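Local coordinates for protein MmeI (Methylophilus methylotrophus, PDB 5HR4) that probably methylates adenine in DNA at N6 with S-adenosyl-L-methionine and, as a Type IIL restriction-modification enzyme, also cuts DNA, at residues L788-G802 against Y811-I823. Sequence-based numbering, arbitrary orientation.
Sequences LLSSTMHNCWMRNVG and YSASLVYNTFPWI. With nucleotides of chain B.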
ATOM      1  N   LEU A 788      -9.437  31.997 -12.863  1.00 42.83           N
ATOM      2  CA  LEU A 788      -9.696  31.403 -11.561  1.00 44.09           C
ATOM      3  C   LEU A 788      -9.024  30.043 -11.437  1.00 42.19           C
ATOM      4  O   LEU A 788      -8.351  29.762 -10.441  1.00 42.39           O
ATOM      5  CB  LEU A 788     -11.197  31.297 -11.331  1.00 40.81           C
ATOM      6  CG  LEU A 788     -11.549  31.022  -9.878  1.00 46.38           C
ATOM      7  CD1 LEU A 788     -10.975  32.121  -8.989  1.00 42.28           C
ATOM      8  CD2 LEU A 788     -13.056  30.929  -9.741  1.00 48.22           C
ATOM      9  N   LEU A 789      -9.176  29.191 -12.451  1.00 43.48           N
ATOM     10  CA  LEU A 789      -8.568  27.862 -12.417  1.00 43.78           C
ATOM     11  C   LEU A 789      -7.066  27.893 -12.650  1.00 39.41           C
ATOM     12  O   LEU A 789      -6.396  26.886 -12.409  1.00 38.61           O
ATOM     13  CB  LEU A 789      -9.213  26.959 -13.463  1.00 39.93           C
ATOM     14  CG  LEU A 789     -10.729  26.964 -13.491  1.00 39.18           C
ATOM     15  CD1 LEU A 789     -11.196  25.893 -14.449  1.00 41.24           C
ATOM     16  CD2 LEU A 789     -11.292  26.746 -12.092  1.00 37.78           C
ATOM     17  N   SER A 790      -6.529  29.000 -13.140  1.00 41.70           N
ATOM     18  CA  SER A 790      -5.086  29.141 -13.223  1.00 45.77           C
ATOM     19  C   SER A 790      -4.470  29.549 -11.890  1.00 40.30           C
ATOM     20  O   SER A 790      -3.261  29.371 -11.698  1.00 39.43           O
ATOM     21  CB  SER A 790      -4.726  30.168 -14.301  1.00 42.75           C
ATOM     22  N   SER A 791      -5.278  30.060 -10.966  1.00 36.74           N
ATOM     23  CA  SER A 791      -4.764  30.710  -9.772  1.00 37.72           C
ATOM     24  C   SER A 791      -4.083  29.720  -8.835  1.00 39.71           C
ATOM     25  O   SER A 791      -4.475  28.556  -8.732  1.00 38.41           O
ATOM     26  CB  SER A 791      -5.901  31.411  -9.029  1.00 41.14           C
ATOM     27  OG  SER A 791      -6.738  30.465  -8.386  1.00 38.64           O
ATOM     28  N   THR A 792      -3.056  30.217  -8.134  1.00 40.31           N
ATOM     29  CA  THR A 792      -2.451  29.475  -7.035  1.00 36.29           C
ATOM     30  C   THR A 792      -3.506  28.986  -6.052  1.00 39.47           C
ATOM     31  O   THR A 792      -3.414  27.868  -5.531  1.00 37.03           O
ATOM     32  CB  THR A 792      -1.434  30.367  -6.316  1.00 41.00           C
ATOM     33  OG1 THR A 792      -0.278  30.529  -7.139  1.00 41.69           O
ATOM     34  CG2 THR A 792      -1.003  29.766  -4.989  1.00 40.88           C
ATOM     35  N   MET A 793      -4.526  29.812  -5.801  1.00 39.83           N
ATOM     36  CA  MET A 793      -5.562  29.476  -4.830  1.00 36.16           C
ATOM     37  C   MET A 793      -6.323  28.223  -5.236  1.00 43.68           C
ATOM     38  O   MET A 793      -6.587  27.339  -4.404  1.00 39.83           O
ATOM     39  CB  MET A 793      -6.522  30.650  -4.678  1.00 38.34           C
ATOM     40  CG  MET A 793      -6.026  31.712  -3.736  1.00 48.50           C
ATOM     41  SD  MET A 793      -5.849  31.063  -2.063  1.00 53.07           S
ATOM     42  CE  MET A 793      -6.772  32.317  -1.166  1.00 48.72           C
ATOM     43  N   HIS A 794      -6.717  28.143  -6.509  1.00 43.32           N
ATOM     44  CA  HIS A 794      -7.439  26.970  -6.969  1.00 35.19           C
ATOM     45  C   HIS A 794      -6.546  25.744  -6.932  1.00 36.74           C
ATOM     46  O   HIS A 794      -6.949  24.692  -6.422  1.00 37.19           O
ATOM     47  CB  HIS A 794      -7.986  27.203  -8.374  1.00 39.26           C
ATOM     48  CG  HIS A 794      -8.689  26.012  -8.939  1.00 41.16           C
ATOM     49  ND1 HIS A 794      -9.828  25.483  -8.365  1.00 40.92           N
ATOM     50  CD2 HIS A 794      -8.397  25.222 -10.000  1.00 38.95           C
ATOM     51  CE1 HIS A 794     -10.214  24.424  -9.054  1.00 33.95           C
ATOM     52  NE2 HIS A 794      -9.365  24.244 -10.051  1.00 35.89           N
ATOM     53  N   ASN A 795      -5.312  25.870  -7.449  1.00 36.23           N
ATOM     54  CA  ASN A 795      -4.375  24.747  -7.450  1.00 36.18           C
ATOM     55  C   ASN A 795      -4.019  24.316  -6.031  1.00 41.00           C
ATOM     56  O   ASN A 795      -3.775  23.128  -5.771  1.00 39.84           O
ATOM     57  CB  ASN A 795      -3.103  25.106  -8.212  1.00 31.03           C
ATOM     58  CG  ASN A 795      -3.287  25.065  -9.713  1.00 36.68           C
ATOM     59  OD1 ASN A 795      -3.277  23.994 -10.311  1.00 41.32           O
ATOM     60  ND2 ASN A 795      -3.435  26.230 -10.337  1.00 34.19           N
ATOM     61  N   CYS A 796      -3.985  25.255  -5.098  1.00 39.18           N
ATOM     62  CA  CYS A 796      -3.801  24.852  -3.712  1.00 43.42           C
ATOM     63  C   CYS A 796      -5.002  24.040  -3.228  1.00 37.75           C
ATOM     64  O   CYS A 796      -4.847  23.050  -2.495  1.00 31.96           O
ATOM     65  CB  CYS A 796      -3.567  26.086  -2.846  1.00 34.86           C
ATOM     66  SG  CYS A 796      -3.656  25.725  -1.129  1.00 49.36           S
ATOM     67  N   TRP A 797      -6.206  24.437  -3.645  1.00 33.74           N
ATOM     68  CA  TRP A 797      -7.396  23.669  -3.307  1.00 36.65           C
ATOM     69  C   TRP A 797      -7.331  22.272  -3.917  1.00 33.48           C
ATOM     70  O   TRP A 797      -7.412  21.268  -3.202  1.00 31.18           O
ATOM     71  CB  TRP A 797      -8.647  24.412  -3.769  1.00 37.74           C
ATOM     72  CG  TRP A 797      -9.900  23.770  -3.306  1.00 40.05           C
ATOM     73  CD1 TRP A 797     -10.791  23.054  -4.060  1.00 35.73           C
ATOM     74  CD2 TRP A 797     -10.409  23.769  -1.973  1.00 39.35           C
ATOM     75  NE1 TRP A 797     -11.828  22.625  -3.279  1.00 35.67           N
ATOM     76  CE2 TRP A 797     -11.616  23.043  -1.990  1.00 38.98           C
ATOM     77  CE3 TRP A 797      -9.970  24.318  -0.771  1.00 33.87           C
ATOM     78  CZ2 TRP A 797     -12.382  22.843  -0.845  1.00 38.94           C
ATOM     79  CZ3 TRP A 797     -10.728  24.123   0.361  1.00 38.24           C
ATOM     80  CH2 TRP A 797     -11.928  23.392   0.316  1.00 40.11           C
ATOM     81  N   MET A 798      -7.165  22.196  -5.242  1.00 34.31           N
ATOM     82  CA  MET A 798      -6.965  20.915  -5.921  1.00 34.40           C
ATOM     83  C   MET A 798      -5.938  20.030  -5.210  1.00 34.06           C
ATOM     84  O   MET A 798      -6.161  18.823  -5.050  1.00 36.73           O
ATOM     85  CB  MET A 798      -6.541  21.170  -7.368  1.00 34.23           C
ATOM     86  CG  MET A 798      -6.140  19.926  -8.148  1.00 36.08           C
ATOM     87  SD  MET A 798      -4.425  19.386  -7.916  1.00 36.88           S
ATOM     88  CE  MET A 798      -3.499  20.820  -8.453  1.00 34.58           C
ATOM     89  N   ARG A 799      -4.806  20.613  -4.782  1.00 35.50           N
ATOM     90  CA  ARG A 799      -3.736  19.862  -4.116  1.00 29.81           C
ATOM     91  C   ARG A 799      -4.188  19.246  -2.807  1.00 30.88           C
ATOM     92  O   ARG A 799      -3.678  18.189  -2.410  1.00 32.92           O
ATOM     93  CB  ARG A 799      -2.547  20.770  -3.820  1.00 35.16           C
ATOM     94  CG  ARG A 799      -1.384  20.682  -4.780  1.00 36.64           C
ATOM     95  CD  ARG A 799      -0.363  21.749  -4.452  1.00 29.25           C
ATOM     96  NE  ARG A 799       0.027  22.429  -5.677  1.00 45.19           N
ATOM     97  CZ  ARG A 799      -0.239  23.697  -5.974  1.00 39.64           C
ATOM     98  NH1 ARG A 799      -0.885  24.484  -5.126  1.00 36.71           N
ATOM     99  NH2 ARG A 799       0.161  24.175  -7.138  1.00 43.17           N
ATOM    100  N   ASN A 800      -5.120  19.893  -2.110  1.00 30.72           N
ATOM    101  CA  ASN A 800      -5.485  19.482  -0.759  1.00 34.01           C
ATOM    102  C   ASN A 800      -6.732  18.607  -0.676  1.00 38.06           C
ATOM    103  O   ASN A 800      -6.741  17.633   0.088  1.00 38.07           O
ATOM    104  CB  ASN A 800      -5.662  20.719   0.109  1.00 32.97           C
ATOM    105  CG  ASN A 800      -4.356  21.253   0.567  1.00 38.44           C
ATOM    106  OD1 ASN A 800      -3.804  20.781   1.556  1.00 38.83           O
ATOM    107  ND2 ASN A 800      -3.823  22.218  -0.163  1.00 41.39           N
ATOM    108  N   VAL A 801      -7.795  18.921  -1.419  1.00 31.61           N
ATOM    109  CA  VAL A 801      -9.010  18.131  -1.325  1.00 36.10           C
ATOM    110  C   VAL A 801      -9.192  17.196  -2.497  1.00 38.32           C
ATOM    111  O   VAL A 801     -10.091  16.344  -2.444  1.00 40.35           O
ATOM    112  CB  VAL A 801     -10.267  19.014  -1.189  1.00 40.45           C
ATOM    113  CG1 VAL A 801     -10.020  20.114  -0.182  1.00 41.22           C
ATOM    114  CG2 VAL A 801     -10.663  19.574  -2.546  1.00 37.02           C
ATOM    115  N   GLY A 802      -8.394  17.328  -3.558  1.00 37.53           N
ATOM    116  CA  GLY A 802      -8.449  16.378  -4.652  1.00 31.57           C
ATOM    117  C   GLY A 802      -7.881  15.042  -4.232  1.00 29.94           C
ATOM    118  O   GLY A 802      -7.520  14.807  -3.080  1.00 43.81           O
ATOM    119  N   TYR A 811      -7.524  15.505 -10.993  1.00 24.10           N
ATOM    120  CA  TYR A 811      -8.597  16.463 -10.856  1.00 26.43           C
ATOM    121  C   TYR A 811      -9.922  15.731 -10.858  1.00 30.37           C
ATOM    122  O   TYR A 811     -10.035  14.615 -11.367  1.00 33.01           O
ATOM    123  CB  TYR A 811      -8.548  17.489 -11.991  1.00 30.53           C
ATOM    124  CG  TYR A 811      -9.298  18.756 -11.665  1.00 33.96           C
ATOM    125  CD1 TYR A 811     -10.662  18.842 -11.874  1.00 31.60           C
ATOM    126  CD2 TYR A 811      -8.642  19.869 -11.132  1.00 34.20           C
ATOM    127  CE1 TYR A 811     -11.364  19.999 -11.564  1.00 39.65           C
ATOM    128  CE2 TYR A 811      -9.340  21.038 -10.810  1.00 31.06           C
ATOM    129  CZ  TYR A 811     -10.697  21.093 -11.030  1.00 37.14           C
ATOM    130  OH  TYR A 811     -11.419  22.220 -10.722  1.00 35.45           O
ATOM    131  N   SER A 812     -10.937  16.353 -10.270  1.00 29.06           N
ATOM    132  CA  SER A 812     -12.280  15.839 -10.486  1.00 32.15           C
ATOM    133  C   SER A 812     -13.283  16.924 -10.145  1.00 36.98           C
ATOM    134  O   SER A 812     -13.170  17.572  -9.098  1.00 34.85           O
ATOM    135  CB  SER A 812     -12.546  14.595  -9.652  1.00 30.01           C
ATOM    136  OG  SER A 812     -12.808  14.983  -8.321  1.00 42.17           O
ATOM    137  N   ALA A 813     -14.276  17.088 -11.022  1.00 35.12           N
ATOM    138  CA  ALA A 813     -15.252  18.161 -10.871  1.00 36.49           C
ATOM    139  C   ALA A 813     -15.961  18.103  -9.525  1.00 38.17           C
ATOM    140  O   ALA A 813     -16.136  19.137  -8.869  1.00 40.33           O
ATOM    141  CB  ALA A 813     -16.264  18.106 -12.011  1.00 38.86           C
ATOM    142  N   SER A 814     -16.357  16.909  -9.078  1.00 36.11           N
ATOM    143  CA  SER A 814     -17.171  16.829  -7.871  1.00 38.09           C
ATOM    144  C   SER A 814     -16.372  17.019  -6.580  1.00 42.26           C
ATOM    145  O   SER A 814     -16.966  17.356  -5.548  1.00 45.68           O
ATOM    146  CB  SER A 814     -17.917  15.496  -7.823  1.00 37.63           C
ATOM    147  OG  SER A 814     -17.025  14.426  -7.579  1.00 41.19           O
ATOM    148  N   LEU A 815     -15.054  16.820  -6.598  1.00 39.19           N
ATOM    149  CA  LEU A 815     -14.255  16.945  -5.380  1.00 39.68           C
ATOM    150  C   LEU A 815     -13.552  18.289  -5.255  1.00 40.65           C
ATOM    151  O   LEU A 815     -13.439  18.827  -4.151  1.00 41.75           O
ATOM    152  CB  LEU A 815     -13.206  15.831  -5.308  1.00 38.32           C
ATOM    153  CG  LEU A 815     -13.646  14.482  -4.746  1.00 38.81           C
ATOM    154  CD1 LEU A 815     -12.579  13.459  -5.056  1.00 39.87           C
ATOM    155  CD2 LEU A 815     -13.872  14.570  -3.241  1.00 37.45           C
ATOM    156  N   VAL A 816     -13.070  18.840  -6.362  1.00 39.27           N
ATOM    157  CA  VAL A 816     -12.306  20.076  -6.356  1.00 33.05           C
ATOM    158  C   VAL A 816     -13.211  21.249  -6.692  1.00 38.25           C
ATOM    159  O   VAL A 816     -13.627  22.006  -5.807  1.00 43.32           O
ATOM    160  CB  VAL A 816     -11.152  20.000  -7.366  1.00 33.28           C
ATOM    161  CG1 VAL A 816     -10.254  21.230  -7.228  1.00 38.91           C
ATOM    162  CG2 VAL A 816     -10.382  18.704  -7.182  1.00 32.54           C
ATOM    163  N   TYR A 817     -13.507  21.391  -7.987  1.00 39.81           N
ATOM    164  CA  TYR A 817     -14.282  22.513  -8.512  1.00 37.96           C
ATOM    165  C   TYR A 817     -15.578  22.741  -7.734  1.00 38.40           C
ATOM    166  O   TYR A 817     -15.912  23.878  -7.381  1.00 40.04           O
ATOM    167  CB  TYR A 817     -14.571  22.247  -9.991  1.00 38.64           C
ATOM    168  CG  TYR A 817     -15.227  23.370 -10.771  1.00 42.16           C
ATOM    169  CD1 TYR A 817     -14.495  24.483 -11.163  1.00 41.86           C
ATOM    170  CD2 TYR A 817     -16.564  23.293 -11.159  1.00 40.04           C
ATOM    171  CE1 TYR A 817     -15.071  25.510 -11.895  1.00 39.34           C
ATOM    172  CE2 TYR A 817     -17.158  24.327 -11.892  1.00 39.51           C
ATOM    173  CZ  TYR A 817     -16.401  25.434 -12.258  1.00 42.57           C
ATOM    174  OH  TYR A 817     -16.951  26.472 -12.993  1.00 40.46           O
ATOM    175  N   ASN A 818     -16.330  21.672  -7.461  1.00 37.34           N
ATOM    176  CA  ASN A 818     -17.654  21.858  -6.870  1.00 41.53           C
ATOM    177  C   ASN A 818     -17.596  22.258  -5.405  1.00 43.49           C
ATOM    178  O   ASN A 818     -18.585  22.778  -4.874  1.00 47.54           O
ATOM    179  CB  ASN A 818     -18.496  20.585  -7.005  1.00 44.47           C
ATOM    180  CG  ASN A 818     -18.960  20.349  -8.411  1.00 39.66           C
ATOM    181  OD1 ASN A 818     -18.940  21.257  -9.241  1.00 42.27           O
ATOM    182  ND2 ASN A 818     -19.386  19.129  -8.691  1.00 42.06           N
ATOM    183  N   THR A 819     -16.484  22.011  -4.731  1.00 42.14           N
ATOM    184  CA  THR A 819     -16.336  22.406  -3.342  1.00 43.88           C
ATOM    185  C   THR A 819     -15.442  23.623  -3.191  1.00 41.49           C
ATOM    186  O   THR A 819     -15.095  23.993  -2.064  1.00 44.58           O
ATOM    187  CB  THR A 819     -15.784  21.242  -2.524  1.00 43.20           C
ATOM    188  OG1 THR A 819     -14.496  20.880  -3.037  1.00 43.80           O
ATOM    189  CG2 THR A 819     -16.704  20.055  -2.650  1.00 38.81           C
ATOM    190  N   PHE A 820     -15.076  24.252  -4.301  1.00 39.97           N
ATOM    191  CA  PHE A 820     -14.120  25.352  -4.332  1.00 41.73           C
ATOM    192  C   PHE A 820     -14.775  26.647  -3.864  1.00 46.41           C
ATOM    193  O   PHE A 820     -15.658  27.173  -4.551  1.00 45.75           O
ATOM    194  CB  PHE A 820     -13.547  25.520  -5.742  1.00 35.23           C
ATOM    195  CG  PHE A 820     -12.552  26.632  -5.855  1.00 44.19           C
ATOM    196  CD1 PHE A 820     -11.442  26.673  -5.028  1.00 40.71           C
ATOM    197  CD2 PHE A 820     -12.720  27.636  -6.786  1.00 45.21           C
ATOM    198  CE1 PHE A 820     -10.531  27.698  -5.126  1.00 43.34           C
ATOM    199  CE2 PHE A 820     -11.809  28.664  -6.887  1.00 42.36           C
ATOM    200  CZ  PHE A 820     -10.714  28.694  -6.057  1.00 43.99           C
ATOM    201  N   PRO A 821     -14.367  27.200  -2.717  1.00 44.83           N
ATOM    202  CA  PRO A 821     -15.018  28.413  -2.216  1.00 44.25           C
ATOM    203  C   PRO A 821     -14.489  29.617  -2.981  1.00 49.55           C
ATOM    204  O   PRO A 821     -13.284  29.732  -3.221  1.00 48.92           O
ATOM    205  CB  PRO A 821     -14.605  28.444  -0.745  1.00 49.67           C
ATOM    206  CG  PRO A 821     -13.213  27.880  -0.779  1.00 48.55           C
ATOM    207  CD  PRO A 821     -13.187  26.852  -1.908  1.00 42.11           C
ATOM    208  N   TRP A 822     -15.399  30.499  -3.398  1.00 52.17           N
ATOM    209  CA  TRP A 822     -15.038  31.597  -4.296  1.00 51.20           C
ATOM    210  C   TRP A 822     -16.047  32.718  -4.135  1.00 53.41           C
ATOM    211  O   TRP A 822     -17.237  32.515  -4.393  1.00 56.21           O
ATOM    212  CB  TRP A 822     -14.996  31.119  -5.755  1.00 51.12           C
ATOM    213  CG  TRP A 822     -15.033  32.239  -6.798  1.00 53.70           C
ATOM    214  CD1 TRP A 822     -16.012  32.462  -7.738  1.00 53.01           C
ATOM    215  CD2 TRP A 822     -14.050  33.271  -6.997  1.00 51.94           C
ATOM    216  NE1 TRP A 822     -15.689  33.559  -8.507  1.00 53.39           N
ATOM    217  CE2 TRP A 822     -14.495  34.074  -8.070  1.00 51.31           C
ATOM    218  CE3 TRP A 822     -12.842  33.591  -6.372  1.00 51.70           C
ATOM    219  CZ2 TRP A 822     -13.773  35.178  -8.523  1.00 50.86           C
ATOM    220  CZ3 TRP A 822     -12.124  34.682  -6.834  1.00 53.07           C
ATOM    221  CH2 TRP A 822     -12.594  35.463  -7.896  1.00 47.76           C
ATOM    222  N   ILE A 823     -15.580  33.895  -3.722  1.00 54.92           N
ATOM    223  CA  ILE A 823     -16.454  35.053  -3.602  1.00 53.60           C
ATOM    224  C   ILE A 823     -16.610  35.714  -4.965  1.00 53.62           C
ATOM    225  O   ILE A 823     -15.642  35.834  -5.720  1.00 57.85           O
ATOM    226  CB  ILE A 823     -15.886  36.048  -2.584  1.00 51.19           C
TER
ATOM    227  P    DC B   4     -17.033  11.486  -9.413  1.00 34.86           P
ATOM    228  OP1  DC B   4     -18.318  11.524  -8.675  1.00 38.24           O
ATOM    229  OP2  DC B   4     -16.407  12.737  -9.903  1.00 36.05           O
ATOM    230  O5'  DC B   4     -16.000  10.772  -8.467  1.00 36.59           O
ATOM    231  C5'  DC B   4     -14.640  11.192  -8.441  1.00 37.29           C
ATOM    232  C4'  DC B   4     -13.802  10.017  -8.025  1.00 36.78           C
ATOM    233  O4'  DC B   4     -14.036   8.936  -8.955  1.00 36.94           O
ATOM    234  C3'  DC B   4     -12.302  10.239  -7.948  1.00 36.07           C
ATOM    235  O3'  DC B   4     -11.842   9.722  -6.688  1.00 40.81           O
ATOM    236  C2'  DC B   4     -11.750   9.452  -9.156  1.00 35.11           C
ATOM    237  C1'  DC B   4     -12.824   8.409  -9.428  1.00 35.13           C
ATOM    238  N1   DC B   4     -13.027   8.073 -10.892  1.00 37.29           N
ATOM    239  C2   DC B   4     -13.494   6.799 -11.242  1.00 32.16           C
ATOM    240  O2   DC B   4     -13.701   5.971 -10.349  1.00 30.99           O
ATOM    241  N3   DC B   4     -13.705   6.506 -12.554  1.00 33.49           N
ATOM    242  C4   DC B   4     -13.478   7.427 -13.485  1.00 33.72           C
ATOM    243  N4   DC B   4     -13.681   7.081 -14.755  1.00 32.62           N
ATOM    244  C5   DC B   4     -13.001   8.735 -13.156  1.00 30.00           C
ATOM    245  C6   DC B   4     -12.802   9.018 -11.858  1.00 32.88           C
TER
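Trp797 reaches from helix 792-801 into the turn at Val816-Thr819, and its indole NE1 makes two hydrogen bonds to the other segment. The straighter one runs from Trp797 NE1 to Thr819 OG1, 3.2 Å, with the hydroxyl oxygen in the indole plane; the other, to Val816 O, is weak, bent to 129°. Thr819 OG1 is itself a donor, 2.6 Å from Leu815 O, approaching from above that carbonyl's plane. The Thr819 hydroxyl therefore relays between indole and backbone. Pro821 CD sits squarely over the six-membered ring of Trp797, 4.0 Å from its centroid, and Val801 CG1 lies against the opposite face, so the indole is sandwiched between them and its tilt is limited. With an alanine in place of the indole, the Thr819 hydroxyl would probably lose its N-H donor and a gap would open between Pro821 and Val801.

One turn earlier in the helix, the His794 ring turns its ND1 edge to the face of Phe820 in a T-shaped pair, planes at 78°. With CG anti to the backbone N (chi1 177°), the imidazole also brings His794 NE2 to 3.0 Å from Tyr811 OH. In the preceding helix, Leu788 CD1 lies over the face of the six-membered ring of Trp822, a CH-pi contact. Ser791, the N-cap, takes His794 N on its OG and donates to Leu788 O, while Tyr817 OH bonds to Pro638 O.

Just before the Val816-Thr819 turn, Ser814 OG donates to OP2 of DC4 of chain B, 2.9 Å away. Within the target recognition domain, the partnered indole N-H and Thr819 hydroxyl, with the buried aromatic cluster, thus tie the helix to a segment that also holds a DNA phosphate.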